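Local coordinates for carbon dioxide concentrating mechanism protein CcmK (Synechococcus elongatus, PDB 4OX6) that is a BMC-domain shell protein that assembles as a hexamer and probably tiles the facets of the carboxysome, the microcompartment in which carbon dioxide is concentrated, at residues Glu24-Pro29 / Gly53-Ala58. Residues are numbered along the deposited sequence; the frame is centred on the assembly and turned at random.
Sequences ETKGFP and GSARFA
Strands 24-26 and 56-58 pair antiparallel, their axes 4.6 Å apart, with Thr25 and Phe57 as a hydrogen-bonded pair (Thr25 N to Phe57 O and Phe57 N to Thr25 O, 2.9 Å each); Gly27 N adds a nearly straight bond to Ala55 O, 2.7 Å. On the face carrying Glu24, Lys26, Arg56 and Ala58, Arg56 comes side-on to Glu24, NE and NH2 both reaching OE2 (2.8 and 2.9 Å). That oxygen lies at the guanidinium edge, but the carboxylate and guanidinium planes stand 68° apart: NE meets the anti lone pair of Glu24 OE2, whereas NH2 arrives from above the carboxylate plane. With an alanine in place of this arginine both donors would go, and Glu24 OE2 would probably be left without its charged mate. Lys26, bent at chi3 (-82°) and chi4 (-86°), curls its NZ round to hydrogen-bond Ser54 O, 2.7 Å, in the type I' turn Gly53-Arg56. On the opposite face, the Phe28 edge meets the Phe57 ring T-shaped, CD1 over the ring centre, with centroids 5.1 Å apart. Thr25 OG1 donates to Gly27 O, a side-chain hydrogen bond across the turn between the strand and helix 28-39. Glu24 OE1 accepts from Phe28 N of a neighbouring subunit, while Phe28 N here binds Glu24 OE1 of another. Each carboxylate therefore divides its work: one oxygen ties the central strands of the BMC sheet together within the chain, the other links neighbouring subunits of the hexamer.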
loop_
_atom_site.group_PDB
_atom_site.type_symbol
_atom_site.label_atom_id
_atom_site.label_comp_id
_atom_site.label_asym_id
_atom_site.label_seq_id
_atom_site.Cartn_x
_atom_site.Cartn_y
_atom_site.Cartn_z
ATOM N N GLU A 24 -10.354 15.263 -0.981
ATOM C CA GLU A 24 -9.820 14.036 -0.368
ATOM C C GLU A 24 -10.361 13.870 1.046
ATOM O O GLU A 24 -10.410 14.825 1.831
ATOM C CB GLU A 24 -8.274 14.108 -0.348
ATOM C CG GLU A 24 -7.562 12.875 0.190
ATOM C CD GLU A 24 -6.095 12.934 -0.087
ATOM O OE1 GLU A 24 -5.717 13.256 -1.235
ATOM O OE2 GLU A 24 -5.319 12.597 0.837
ATOM N N THR A 25 -10.822 12.657 1.328
ATOM C CA THR A 25 -11.340 12.216 2.648
ATOM C C THR A 25 -10.526 11.094 3.221
ATOM O O THR A 25 -9.821 10.373 2.490
ATOM C CB THR A 25 -12.798 11.711 2.556
ATOM O OG1 THR A 25 -12.868 10.607 1.672
ATOM C CG2 THR A 25 -13.724 12.787 2.024
ATOM N N LYS A 26 -10.633 10.917 4.534
ATOM C CA LYS A 26 -10.285 9.655 5.150
ATOM C C LYS A 26 -11.561 8.843 5.252
ATOM O O LYS A 26 -12.575 9.270 5.844
ATOM C CB LYS A 26 -9.623 9.846 6.517
ATOM C CG LYS A 26 -9.058 8.553 7.113
ATOM C CD LYS A 26 -8.221 8.770 8.337
ATOM C CE LYS A 26 -6.802 9.182 7.971
ATOM N NZ LYS A 26 -5.983 7.958 7.741
ATOM N N GLY A 27 -11.493 7.675 4.638
ATOM C CA GLY A 27 -12.622 6.775 4.525
ATOM C C GLY A 27 -13.197 6.744 3.118
ATOM O O GLY A 27 -13.260 7.790 2.442
ATOM N N PHE A 28 -13.675 5.576 2.704
ATOM C CA PHE A 28 -14.323 5.380 1.407
ATOM C C PHE A 28 -15.795 5.855 1.418
ATOM O O PHE A 28 -16.235 6.587 0.519
ATOM C CB PHE A 28 -14.189 3.928 0.935
ATOM C CG PHE A 28 -14.640 3.651 -0.475
ATOM C CD1 PHE A 28 -13.919 4.169 -1.556
ATOM C CD2 PHE A 28 -15.808 2.956 -0.749
ATOM C CE1 PHE A 28 -14.314 3.912 -2.843
ATOM C CE2 PHE A 28 -16.208 2.702 -2.052
ATOM C CZ PHE A 28 -15.477 3.223 -3.090
ATOM N N PRO A 29 -16.591 5.515 2.446
ATOM C CA PRO A 29 -17.953 6.059 2.423
ATOM C C PRO A 29 -18.054 7.593 2.293
ATOM O O PRO A 29 -18.892 8.048 1.492
ATOM C CB PRO A 29 -18.551 5.546 3.743
ATOM C CG PRO A 29 -17.806 4.267 3.999
ATOM C CD PRO A 29 -16.391 4.552 3.550
ATOM N N GLY A 53 -3.828 5.766 -0.098
ATOM C CA GLY A 53 -3.222 5.061 1.034
ATOM C C GLY A 53 -3.684 5.644 2.320
ATOM O O GLY A 53 -4.252 6.746 2.359
ATOM N N SER A 54 -3.460 4.883 3.424
ATOM C CA SER A 54 -3.854 5.364 4.736
ATOM C C SER A 54 -5.348 5.600 4.769
ATOM O O SER A 54 -5.791 6.493 5.485
ATOM C CB SER A 54 -3.144 6.607 5.194
ATOM O OG SER A 54 -1.787 6.274 5.454
ATOM N N ALA A 55 -6.092 4.804 4.006
ATOM C CA ALA A 55 -7.536 4.905 3.938
ATOM C C ALA A 55 -8.052 6.262 3.444
ATOM O O ALA A 55 -9.206 6.623 3.666
ATOM C CB ALA A 55 -8.179 4.603 5.258
ATOM N N ARG A 56 -7.209 7.008 2.712
ATOM C CA ARG A 56 -7.622 8.280 2.120
ATOM C C ARG A 56 -7.905 8.064 0.674
ATOM O O ARG A 56 -7.237 7.296 -0.037
ATOM C CB ARG A 56 -6.541 9.333 2.371
ATOM C CG ARG A 56 -6.524 9.799 3.813
ATOM C CD ARG A 56 -5.311 10.610 4.266
ATOM N NE ARG A 56 -5.178 11.833 3.509
ATOM C CZ ARG A 56 -4.627 12.952 3.973
ATOM N NH1 ARG A 56 -4.182 13.001 5.218
ATOM N NH2 ARG A 56 -4.482 13.996 3.178
ATOM N N PHE A 57 -8.909 8.821 0.199
ATOM C CA PHE A 57 -9.340 8.744 -1.201
ATOM C C PHE A 57 -9.612 10.145 -1.716
ATOM O O PHE A 57 -10.204 10.971 -0.994
ATOM C CB PHE A 57 -10.679 7.980 -1.284
ATOM C CG PHE A 57 -10.564 6.524 -0.915
ATOM C CD1 PHE A 57 -10.701 6.102 0.383
ATOM C CD2 PHE A 57 -10.332 5.584 -1.905
ATOM C CE1 PHE A 57 -10.539 4.772 0.728
ATOM C CE2 PHE A 57 -10.196 4.231 -1.588
ATOM C CZ PHE A 57 -10.292 3.839 -0.282
ATOM N N ALA A 58 -9.221 10.428 -2.963
ATOM C CA ALA A 58 -9.554 11.708 -3.575
ATOM C C ALA A 58 -10.472 11.484 -4.747
ATOM O O ALA A 58 -10.334 10.515 -5.500
ATOM C CB ALA A 58 -8.294 12.432 -4.022
#